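Local coordinates for protein glutathione S-transferase (Natrialba magadii ATCC 43099, PDB 6GZF) that probably acts as a Xi-class glutathione transferase of the glutathionyl-hydroquinone reductase type, transferring or removing glutathione through thiol chemistry, at residues M8-D13 against T18-L23; R38-D43 against S150-R155; M156-F161 against L236-I241; T256-N261 against T299-V304. All coordinates share one frame; numbering follows the deposited sequence.

Contact 1. Residues M8-D13 against T18-L23; sequences MNMLVD and TDAHEL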
# COMPACT_ATOMS: atom_id res chain seq x y z
N MET A 8 -1.77 -20.55 0.83
CA MET A 8 -1.48 -21.31 2.04
C MET A 8 -1.92 -22.76 1.89
O MET A 8 -2.99 -23.05 1.34
CB MET A 8 -2.15 -20.69 3.27
CG MET A 8 -1.64 -21.25 4.58
SD MET A 8 -1.32 -20.00 5.83
CE MET A 8 -0.61 -21.01 7.13
N ASN A 9 -1.09 -23.67 2.38
CA ASN A 9 -1.34 -25.10 2.23
C ASN A 9 -1.91 -25.74 3.48
O ASN A 9 -2.26 -25.05 4.44
CB ASN A 9 -0.06 -25.80 1.80
CG ASN A 9 0.56 -25.19 0.56
OD1 ASN A 9 -0.12 -24.98 -0.44
ND2 ASN A 9 1.85 -24.90 0.63
N MET A 10 -1.99 -27.07 3.48
CA MET A 10 -2.76 -27.78 4.49
C MET A 10 -2.26 -29.20 4.72
O MET A 10 -1.59 -29.80 3.87
CB MET A 10 -4.24 -27.81 4.07
CG MET A 10 -4.43 -27.92 2.57
SD MET A 10 -6.09 -27.51 2.03
CE MET A 10 -6.06 -25.72 2.15
N LEU A 11 -2.58 -29.72 5.90
CA LEU A 11 -2.36 -31.13 6.21
C LEU A 11 -3.72 -31.81 6.29
O LEU A 11 -4.58 -31.40 7.06
CB LEU A 11 -1.60 -31.27 7.53
CG LEU A 11 -0.55 -32.38 7.67
CD1 LEU A 11 0.47 -32.31 6.55
CD2 LEU A 11 0.15 -32.27 9.01
N VAL A 12 -3.93 -32.84 5.47
CA VAL A 12 -5.22 -33.53 5.43
C VAL A 12 -5.07 -35.01 5.73
O VAL A 12 -4.49 -35.75 4.94
CB VAL A 12 -5.91 -33.36 4.06
CG1 VAL A 12 -7.23 -34.11 4.03
CG2 VAL A 12 -6.12 -31.88 3.76
N ASP A 13 -5.61 -35.43 6.87
CA ASP A 13 -5.48 -36.81 7.36
C ASP A 13 -4.01 -37.23 7.40
O ASP A 13 -3.68 -38.36 7.06
CB ASP A 13 -6.29 -37.77 6.49
CG ASP A 13 -7.79 -37.55 6.61
OD1 ASP A 13 -8.23 -37.01 7.65
OD2 ASP A 13 -8.53 -37.93 5.67
N THR A 18 -1.26 -29.13 -1.50
CA THR A 18 -1.18 -27.74 -1.94
C THR A 18 -2.56 -27.09 -1.87
O THR A 18 -2.67 -25.89 -1.63
CB THR A 18 -0.62 -27.63 -3.38
OG1 THR A 18 0.40 -28.61 -3.57
CG2 THR A 18 -0.04 -26.24 -3.62
N ASP A 19 -3.59 -27.90 -2.07
CA ASP A 19 -4.98 -27.45 -1.91
C ASP A 19 -5.92 -28.65 -1.89
O ASP A 19 -5.69 -29.65 -2.57
CB ASP A 19 -5.37 -26.49 -3.04
CG ASP A 19 -6.69 -25.78 -2.78
OD1 ASP A 19 -7.58 -26.35 -2.10
OD2 ASP A 19 -6.85 -24.63 -3.26
N ALA A 20 -6.97 -28.54 -1.08
CA ALA A 20 -8.03 -29.55 -1.04
C ALA A 20 -9.36 -28.89 -1.39
O ALA A 20 -10.05 -28.36 -0.51
CB ALA A 20 -8.09 -30.21 0.33
N HIS A 21 -9.72 -28.94 -2.67
CA HIS A 21 -10.85 -28.18 -3.19
C HIS A 21 -12.19 -28.51 -2.54
O HIS A 21 -13.07 -27.66 -2.45
CB HIS A 21 -10.96 -28.40 -4.71
CG HIS A 21 -9.81 -27.83 -5.48
ND1 HIS A 21 -9.70 -26.49 -5.76
CD2 HIS A 21 -8.73 -28.42 -6.03
CE1 HIS A 21 -8.60 -26.28 -6.46
NE2 HIS A 21 -7.99 -27.44 -6.63
N GLU A 22 -12.35 -29.75 -2.08
CA GLU A 22 -13.62 -30.17 -1.48
C GLU A 22 -13.84 -29.54 -0.11
O GLU A 22 -14.94 -29.62 0.44
CB GLU A 22 -13.68 -31.70 -1.37
CG GLU A 22 -12.87 -32.28 -0.23
CD GLU A 22 -11.43 -32.54 -0.60
OE1 GLU A 22 -11.05 -32.27 -1.76
OE2 GLU A 22 -10.66 -33.00 0.28
N LEU A 23 -12.80 -28.92 0.43
CA LEU A 23 -12.87 -28.32 1.76
C LEU A 23 -12.65 -26.81 1.73
O LEU A 23 -12.49 -26.18 2.78
CB LEU A 23 -11.84 -28.96 2.69
CG LEU A 23 -11.88 -30.48 2.87
CD1 LEU A 23 -10.68 -30.95 3.68
CD2 LEU A 23 -13.18 -30.92 3.53

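Contact 2. Residues R38-D43 against S150-R155; sequences RNWVQD and SEEIMR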
# COMPACT_ATOMS: atom_id res chain seq x y z
N ARG A 38 -5.33 -27.73 22.03
CA ARG A 38 -5.76 -26.82 23.09
C ARG A 38 -5.52 -27.33 24.51
O ARG A 38 -6.28 -26.99 25.42
CB ARG A 38 -7.25 -26.52 22.92
CG ARG A 38 -7.62 -25.98 21.55
CD ARG A 38 -7.76 -24.47 21.59
NE ARG A 38 -8.25 -23.94 20.33
CZ ARG A 38 -9.53 -23.66 20.08
NH1 ARG A 38 -9.89 -23.18 18.90
NH2 ARG A 38 -10.45 -23.88 21.01
N ASN A 39 -4.48 -28.13 24.71
CA ASN A 39 -4.11 -28.53 26.06
C ASN A 39 -3.46 -27.36 26.80
O ASN A 39 -2.88 -26.47 26.18
CB ASN A 39 -3.17 -29.74 26.04
CG ASN A 39 -3.91 -31.04 25.79
OD1 ASN A 39 -4.63 -31.54 26.66
ND2 ASN A 39 -3.73 -31.60 24.60
N TRP A 40 -3.57 -27.38 28.12
CA TRP A 40 -3.00 -26.31 28.94
C TRP A 40 -1.91 -26.82 29.86
O TRP A 40 -1.98 -27.94 30.37
CB TRP A 40 -4.09 -25.64 29.78
CG TRP A 40 -4.99 -24.72 29.02
CD1 TRP A 40 -5.91 -25.07 28.07
CD2 TRP A 40 -5.08 -23.30 29.16
NE1 TRP A 40 -6.55 -23.95 27.60
CE2 TRP A 40 -6.06 -22.85 28.26
CE3 TRP A 40 -4.42 -22.36 29.96
CZ2 TRP A 40 -6.40 -21.50 28.13
CZ3 TRP A 40 -4.76 -21.03 29.84
CH2 TRP A 40 -5.74 -20.61 28.93
N VAL A 41 -0.89 -25.99 30.07
CA VAL A 41 0.07 -26.23 31.14
C VAL A 41 -0.52 -25.64 32.41
O VAL A 41 -0.79 -24.44 32.48
CB VAL A 41 1.44 -25.61 30.86
CG1 VAL A 41 2.39 -25.85 32.02
CG2 VAL A 41 2.02 -26.17 29.57
N GLN A 42 -0.75 -26.48 33.42
CA GLN A 42 -1.45 -26.04 34.62
C GLN A 42 -0.65 -26.33 35.89
O GLN A 42 -0.26 -27.47 36.14
CB GLN A 42 -2.82 -26.72 34.70
CG GLN A 42 -3.81 -26.26 33.64
CD GLN A 42 -4.35 -24.87 33.92
OE1 GLN A 42 -3.83 -23.88 33.41
NE2 GLN A 42 -5.40 -24.80 34.73
N ASP A 43 -0.43 -25.29 36.68
CA ASP A 43 0.24 -25.44 37.97
C ASP A 43 -0.68 -26.19 38.93
O ASP A 43 -1.30 -25.60 39.81
CB ASP A 43 0.62 -24.08 38.55
CG ASP A 43 1.70 -24.17 39.61
OD1 ASP A 43 1.89 -25.26 40.18
OD2 ASP A 43 2.36 -23.14 39.88
N SER A 150 -2.10 -18.73 20.27
CA SER A 150 -1.33 -17.60 20.80
C SER A 150 -1.93 -17.04 22.08
O SER A 150 -1.21 -16.78 23.05
CB SER A 150 -1.24 -16.49 19.75
OG SER A 150 -2.53 -16.02 19.40
N GLU A 151 -3.25 -16.86 22.08
CA GLU A 151 -3.97 -16.28 23.20
C GLU A 151 -3.80 -17.09 24.49
O GLU A 151 -3.64 -16.53 25.57
CB GLU A 151 -5.45 -16.16 22.86
CG GLU A 151 -6.36 -15.86 24.04
CD GLU A 151 -7.80 -15.65 23.61
OE1 GLU A 151 -8.02 -15.03 22.54
OE2 GLU A 151 -8.71 -16.10 24.33
N GLU A 152 -3.82 -18.41 24.36
CA GLU A 152 -3.77 -19.29 25.52
C GLU A 152 -2.35 -19.59 25.97
O GLU A 152 -2.09 -19.77 27.16
CB GLU A 152 -4.52 -20.59 25.22
CG GLU A 152 -5.99 -20.39 24.90
CD GLU A 152 -6.72 -21.69 24.64
OE1 GLU A 152 -6.16 -22.57 23.97
OE2 GLU A 152 -7.87 -21.82 25.11
N ILE A 153 -1.42 -19.65 25.02
CA ILE A 153 -0.01 -19.84 25.35
C ILE A 153 0.51 -18.62 26.10
O ILE A 153 1.28 -18.74 27.06
CB ILE A 153 0.85 -20.10 24.10
CG1 ILE A 153 0.44 -21.41 23.43
CG2 ILE A 153 2.33 -20.15 24.46
CD1 ILE A 153 1.21 -21.73 22.17
N MET A 154 0.09 -17.44 25.66
CA MET A 154 0.41 -16.20 26.35
C MET A 154 -0.12 -16.23 27.78
O MET A 154 0.58 -15.86 28.73
CB MET A 154 -0.15 -14.99 25.61
CG MET A 154 -0.10 -13.69 26.41
SD MET A 154 -0.38 -12.21 25.43
CE MET A 154 -2.09 -12.43 24.94
N ARG A 155 -1.36 -16.67 27.93
CA ARG A 155 -2.02 -16.74 29.23
C ARG A 155 -1.32 -17.68 30.19
O ARG A 155 -1.06 -17.33 31.34
CB ARG A 155 -3.48 -17.16 29.06
CG ARG A 155 -4.22 -17.40 30.37
CD ARG A 155 -4.27 -16.13 31.22
NE ARG A 155 -4.94 -15.04 30.53
CZ ARG A 155 -6.26 -14.85 30.53
NH1 ARG A 155 -6.79 -13.83 29.88
NH2 ARG A 155 -7.04 -15.69 31.19

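Contact 3. Residues M156-F161 against L236-I241; sequences MFDTEF and LTEADI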
# COMPACT_ATOMS: atom_id res chain seq x y z
N MET A 156 -1.00 -18.89 29.73
CA MET A 156 -0.38 -19.88 30.60
C MET A 156 1.09 -19.53 30.89
O MET A 156 1.61 -19.88 31.95
CB MET A 156 -0.48 -21.28 29.99
CG MET A 156 0.33 -21.51 28.74
SD MET A 156 0.09 -23.17 28.08
CE MET A 156 -1.53 -23.01 27.32
N PHE A 157 1.74 -18.83 29.96
CA PHE A 157 3.06 -18.26 30.22
C PHE A 157 2.96 -17.26 31.36
O PHE A 157 3.88 -17.12 32.17
CB PHE A 157 3.62 -17.56 28.98
CG PHE A 157 4.30 -18.48 28.00
CD1 PHE A 157 4.21 -19.85 28.13
CD2 PHE A 157 5.04 -17.96 26.96
CE1 PHE A 157 4.83 -20.69 27.23
CE2 PHE A 157 5.67 -18.79 26.05
CZ PHE A 157 5.57 -20.16 26.19
N ASP A 158 1.82 -16.58 31.42
CA ASP A 158 1.60 -15.48 32.33
C ASP A 158 1.23 -15.93 33.75
O ASP A 158 1.71 -15.37 34.73
CB ASP A 158 0.50 -14.57 31.77
CG ASP A 158 0.43 -13.23 32.46
OD1 ASP A 158 1.43 -12.82 33.08
OD2 ASP A 158 -0.63 -12.57 32.37
N THR A 159 0.38 -16.95 33.84
CA THR A 159 -0.23 -17.29 35.13
C THR A 159 0.19 -18.64 35.71
O THR A 159 -0.21 -18.98 36.83
CB THR A 159 -1.76 -17.29 35.01
OG1 THR A 159 -2.18 -18.29 34.07
CG2 THR A 159 -2.26 -15.93 34.55
N GLU A 160 1.00 -19.40 34.99
CA GLU A 160 1.28 -20.78 35.40
C GLU A 160 2.76 -21.08 35.64
O GLU A 160 3.09 -22.10 36.25
CB GLU A 160 0.73 -21.76 34.36
CG GLU A 160 -0.74 -21.54 34.02
CD GLU A 160 -1.65 -21.69 35.23
OE1 GLU A 160 -1.77 -22.82 35.75
OE2 GLU A 160 -2.25 -20.68 35.66
N PHE A 161 3.65 -20.21 35.18
CA PHE A 161 5.09 -20.45 35.31
C PHE A 161 5.76 -19.53 36.33
O PHE A 161 6.90 -19.11 36.13
CB PHE A 161 5.78 -20.30 33.95
CG PHE A 161 5.51 -21.43 32.99
CD1 PHE A 161 4.41 -21.38 32.15
CD2 PHE A 161 6.35 -22.52 32.93
CE1 PHE A 161 4.15 -22.41 31.27
CE2 PHE A 161 6.10 -23.56 32.05
CZ PHE A 161 5.00 -23.50 31.22
N LEU A 236 0.20 -2.55 32.68
CA LEU A 236 0.52 -3.30 31.47
C LEU A 236 -0.04 -4.72 31.57
O LEU A 236 0.25 -5.44 32.52
CB LEU A 236 2.03 -3.35 31.26
CG LEU A 236 2.53 -3.82 29.89
CD1 LEU A 236 2.26 -2.77 28.83
CD2 LEU A 236 4.01 -4.17 29.95
N THR A 237 -0.84 -5.11 30.58
CA THR A 237 -1.48 -6.43 30.60
C THR A 237 -1.35 -7.16 29.27
O THR A 237 -0.73 -6.66 28.33
CB THR A 237 -2.98 -6.32 30.95
OG1 THR A 237 -3.65 -5.54 29.95
CG2 THR A 237 -3.17 -5.67 32.31
N GLU A 238 -1.93 -8.36 29.20
CA GLU A 238 -1.96 -9.15 27.98
C GLU A 238 -2.70 -8.42 26.86
O GLU A 238 -2.42 -8.62 25.68
CB GLU A 238 -2.62 -10.51 28.22
CG GLU A 238 -1.92 -11.39 29.23
CD GLU A 238 -2.56 -12.76 29.33
OE1 GLU A 238 -3.47 -13.05 28.53
OE2 GLU A 238 -2.15 -13.55 30.20
N ALA A 239 -3.65 -7.58 27.25
CA ALA A 239 -4.45 -6.81 26.30
C ALA A 239 -3.56 -5.91 25.45
O ALA A 239 -3.83 -5.70 24.27
CB ALA A 239 -5.49 -5.98 27.04
N ASP A 240 -2.50 -5.39 26.06
CA ASP A 240 -1.57 -4.52 25.36
C ASP A 240 -0.68 -5.32 24.41
O ASP A 240 -0.30 -4.82 23.35
CB ASP A 240 -0.70 -3.75 26.36
CG ASP A 240 -1.53 -2.98 27.37
OD1 ASP A 240 -1.87 -3.56 28.42
OD2 ASP A 240 -1.85 -1.80 27.11
N ILE A 241 -0.35 -6.55 24.80
CA ILE A 241 0.49 -7.41 23.98
C ILE A 241 -0.22 -7.81 22.69
O ILE A 241 0.39 -7.86 21.62
CB ILE A 241 0.92 -8.68 24.75
CG1 ILE A 241 1.65 -8.29 26.03
CG2 ILE A 241 1.80 -9.57 23.88
CD1 ILE A 241 2.24 -9.47 26.78

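Contact 4. Residues T256-N261 against T299-V304; sequences THFMCN and TTHPDV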
# COMPACT_ATOMS: atom_id res chain seq x y z
N THR A 256 0.29 -0.84 3.58
CA THR A 256 0.57 -0.89 2.15
C THR A 256 0.28 -2.25 1.53
O THR A 256 -0.49 -2.36 0.58
CB THR A 256 2.04 -0.53 1.85
OG1 THR A 256 2.29 0.83 2.25
CG2 THR A 256 2.34 -0.68 0.37
N HIS A 257 0.90 -3.29 2.09
CA HIS A 257 0.78 -4.64 1.55
C HIS A 257 -0.66 -5.16 1.63
O HIS A 257 -1.14 -5.80 0.70
CB HIS A 257 1.72 -5.59 2.30
CG HIS A 257 1.67 -7.00 1.80
ND1 HIS A 257 1.91 -7.34 0.49
CD2 HIS A 257 1.40 -8.16 2.44
CE1 HIS A 257 1.80 -8.64 0.34
NE2 HIS A 257 1.49 -9.17 1.51
N PHE A 258 -1.33 -4.87 2.75
CA PHE A 258 -2.71 -5.30 2.93
C PHE A 258 -3.69 -4.18 2.61
O PHE A 258 -4.90 -4.33 2.81
CB PHE A 258 -2.93 -5.80 4.36
CG PHE A 258 -2.49 -7.23 4.58
CD1 PHE A 258 -2.08 -8.01 3.52
CD2 PHE A 258 -2.49 -7.78 5.85
CE1 PHE A 258 -1.68 -9.32 3.71
CE2 PHE A 258 -2.09 -9.09 6.05
CZ PHE A 258 -1.68 -9.85 4.98
N MET A 259 -3.16 -3.06 2.12
CA MET A 259 -3.97 -1.94 1.66
C MET A 259 -4.90 -1.37 2.73
O MET A 259 -6.00 -0.91 2.42
CB MET A 259 -4.78 -2.34 0.43
CG MET A 259 -4.13 -1.94 -0.89
SD MET A 259 -4.91 -2.69 -2.33
CE MET A 259 -3.98 -4.22 -2.45
N CYS A 260 -4.46 -1.39 3.99
CA CYS A 260 -5.18 -0.72 5.06
C CYS A 260 -4.67 0.71 5.17
O CYS A 260 -4.01 1.08 6.14
CB CYS A 260 -5.01 -1.46 6.39
SG CYS A 260 -5.60 -3.17 6.37
N ASN A 261 -4.98 1.52 4.16
CA ASN A 261 -4.31 2.80 3.97
C ASN A 261 -5.15 4.05 4.26
O ASN A 261 -5.03 5.05 3.56
CB ASN A 261 -3.77 2.89 2.54
CG ASN A 261 -4.88 2.88 1.50
OD1 ASN A 261 -6.00 2.45 1.78
ND2 ASN A 261 -4.57 3.35 0.30
N THR A 299 7.16 -11.21 0.35
CA THR A 299 7.69 -12.21 -0.58
C THR A 299 7.04 -13.59 -0.45
O THR A 299 7.33 -14.49 -1.24
CB THR A 299 9.21 -12.39 -0.41
OG1 THR A 299 9.49 -13.13 0.78
CG2 THR A 299 9.92 -11.04 -0.36
N THR A 300 6.16 -13.77 0.53
CA THR A 300 5.54 -15.07 0.78
C THR A 300 4.11 -15.09 0.23
O THR A 300 3.51 -16.15 0.05
CB THR A 300 5.59 -15.42 2.30
OG1 THR A 300 6.85 -16.04 2.60
CG2 THR A 300 4.48 -16.36 2.75
N HIS A 301 3.59 -13.90 -0.09
CA HIS A 301 2.23 -13.78 -0.63
C HIS A 301 2.23 -13.44 -2.12
O HIS A 301 2.25 -12.26 -2.49
CB HIS A 301 1.45 -12.72 0.14
CG HIS A 301 1.32 -13.00 1.61
ND1 HIS A 301 0.82 -12.08 2.50
CD2 HIS A 301 1.63 -14.10 2.33
CE1 HIS A 301 0.83 -12.60 3.72
NE2 HIS A 301 1.31 -13.82 3.64
N PRO A 302 2.20 -14.46 -2.99
CA PRO A 302 2.24 -14.25 -4.44
C PRO A 302 0.99 -13.58 -5.00
O PRO A 302 1.10 -12.75 -5.91
CB PRO A 302 2.38 -15.67 -5.00
CG PRO A 302 2.88 -16.50 -3.86
CD PRO A 302 2.23 -15.90 -2.66
N ASP A 303 -0.18 -13.93 -4.48
CA ASP A 303 -1.43 -13.40 -5.01
C ASP A 303 -1.77 -12.02 -4.45
O ASP A 303 -2.79 -11.42 -4.82
CB ASP A 303 -2.58 -14.36 -4.74
CG ASP A 303 -2.77 -15.38 -5.85
OD1 ASP A 303 -1.77 -15.74 -6.51
OD2 ASP A 303 -3.92 -15.81 -6.07
N VAL A 304 -0.93 -11.52 -3.55
CA VAL A 304 -1.11 -10.18 -3.01
C VAL A 304 -0.02 -9.25 -3.54
O VAL A 304 -0.25 -8.06 -3.77
CB VAL A 304 -1.08 -10.18 -1.47
CG1 VAL A 304 -1.49 -8.82 -0.92
CG2 VAL A 304 -1.99 -11.26 -0.92

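Contact 1. Residues M8-D13 against T18-L23
The carboxamide of N9 turns its OD1 end to T18, whose CG2 lies 3.4 Å from that oxygen. Within the 18-23 segment another flat group, the imidazole of H21, has D19 CG over one face, 4.2 Å above its plane and displaced to the rim. N9 leads into, and T18 follows, a beta hairpin of strands 10-12 and 15-17, which precedes the four-stranded mixed sheet of the thioredoxin-like fold. N9 OD1 and T18 O are two acceptors side by side, not a bonded pair, which makes the modelled orientation of the amide doubtful. With an alanine here, the T18 methyl and the neighbouring W16 would probably lose part of their cover, and a gap is likely to open beside the hairpin. M10, in the strand, holds CG between its backbone N and carbonyl carbon (chi1 35°). With chi2 extended, this places the sulfur against the T18-L23 segment, SD 3.8 Å from A20 CB; the bend at chi3 turns only the methyl. The same methionine touches R131, a predicted glutathione-binding residue that also bonds N9 O through NH1. Beyond it the apolar contact runs on to V12, with CG2 4.3 Å from A20 CB.

Contact 2. Residues R38-D43 against S150-R155
W40 and E152 show how one glutamate can serve an indole with its carbon chain and its polar neighbours with its carboxylate. CB of E152 sits 3.5 Å above one face of the W40 ring, displaced to the rim. With CG anti to the carbonyl carbon and the chain extended beyond it, E152 then runs past the six-membered ring, CG lying 3.4 Å from W40 CZ2. Its OE2 ends at the edge of the indole, near the ring plane and 3.5 Å from W40 NE1, with the carboxylate turned 69° from the ring. The other oxygen, OE1, accepts a hydrogen bond from N147 ND2 and lies 3.4 Å from R38 CD. Although R38 and E152 carry opposite charges, the R38 NE stands 4.4 Å from E152 OE1, which is well out of the guanidinium plane; the arginine instead gives its NE to a salt bridge with E149. R155 also divides its labour. Its CG meets the indole edge in plane, 3.7 Å from W40 CZ3, and bends at chi2 (61°) and again at chi3 lead the guanidinium away to a salt bridge with D181 and a cation-pi contact with Y172. Helix 150-159, with the predicted glutathione-binding S150 at its start, is thus overlaid by the R38-D43 loop on one flank, while S150, E151 and M154 face helix 65-77, and I153 packs on L137 of strand 136-139 and N147 of strand 144-147.

Contact 3. Residues M156-F161 against L236-I241
At the interface between the thioredoxin-like domain and the all-helical domain, D158 of helix 150-159 meets E238 of the 236-241 segment. The two side chains approach from opposite directions, their carboxylate planes 53° apart. D158 OD2 and E238 OE2 are two acceptors of like charge; their modelled separation of 2.8 Å is doubtful, but two acids buried together may well raise the pKa of one. Part of the charge is answered, since R155 NE forms a salt bridge with E238 OE2. D158 reaches its partner with CG anti to its backbone N (chi1 -166°), and its OD1 takes a weak hydrogen bond from L171 N. E238 stands just inside a capping box, as in the N-capping box of other glutathione transferases: T237 N donates to D240 OD1 at 2.9 Å, and A239 N gives a weak bond, 3.4 Å long, to T237 OG1. If an alanine took its place, R155 would probably be left without one of its anionic mates and a gap would open beside I184 of helix 177-192. D240 OD2 accepts from Y274 OH and from L231 N.

Contact 4. Residues T256-N261 against T299-V304
H257 and H301 are joined by a hydrogen bond between H257 NE2 and H301 ND1, 3.1 Å long and nearly straight at 167°, in which either imidazole could be the donor. H301 ND1 lies near the plane of the H257 ring, while H301 CB also sits in plane at the H257 edge, 3.8 Å from H257 NE2. One face of the H257 imidazole receives a CH-pi contact, V304 CG1 standing 3.9 Å from the ring centroid. What brings the imidazole here is its first torsion, which sets CG anti to the backbone N (chi1 -179°) and carries the ring to the opposing segment. F258 completes an aromatic cluster: its ring meets that of H301 rim to rim, the planes only 3° apart and F258 CE1 3.9 Å from H301 ND1. In the next shell, F200 packs edge-to-face against both F258 and H301, and Y196, predicted to be the proton donor/acceptor, meets F258 in the same manner. H5, from the histidine tag, stacks on H301. Farther out, T256 OG1 and N261 ND2 exchange hydrogen bonds with their counterparts N261 and T256 of the second subunit. The cluster thus joins the loop after helix 250-254 to the segment after helix 290-299, with Y297 and Y298 of that helix against it and helices 194-199 and 204-224 packing on C260.

Contacts 2 and 3 lie in sequence along helix 150-159, their centres 10 Å apart, and are joined directly through the salt bridge from R155 NE of contact 2 to E238 OE2 of contact 3, 3.2 Å long, while D43 N probably bonds E160 OE1 at 3.0 Å. Contacts 1 and 4 do not touch, but their nearest atoms come within about 7 Å. Contact 4 lies across the chain's centre from contacts 2 and 3, with centres about 30 Å away. Three contacts reach predicted functional residues: contact 1 the glutathione site at R131, about 3 Å from the M10 side chain, contact 2 the same site through S150, and contact 4 the active-site Y196, about 3 Å from the F258 side chain.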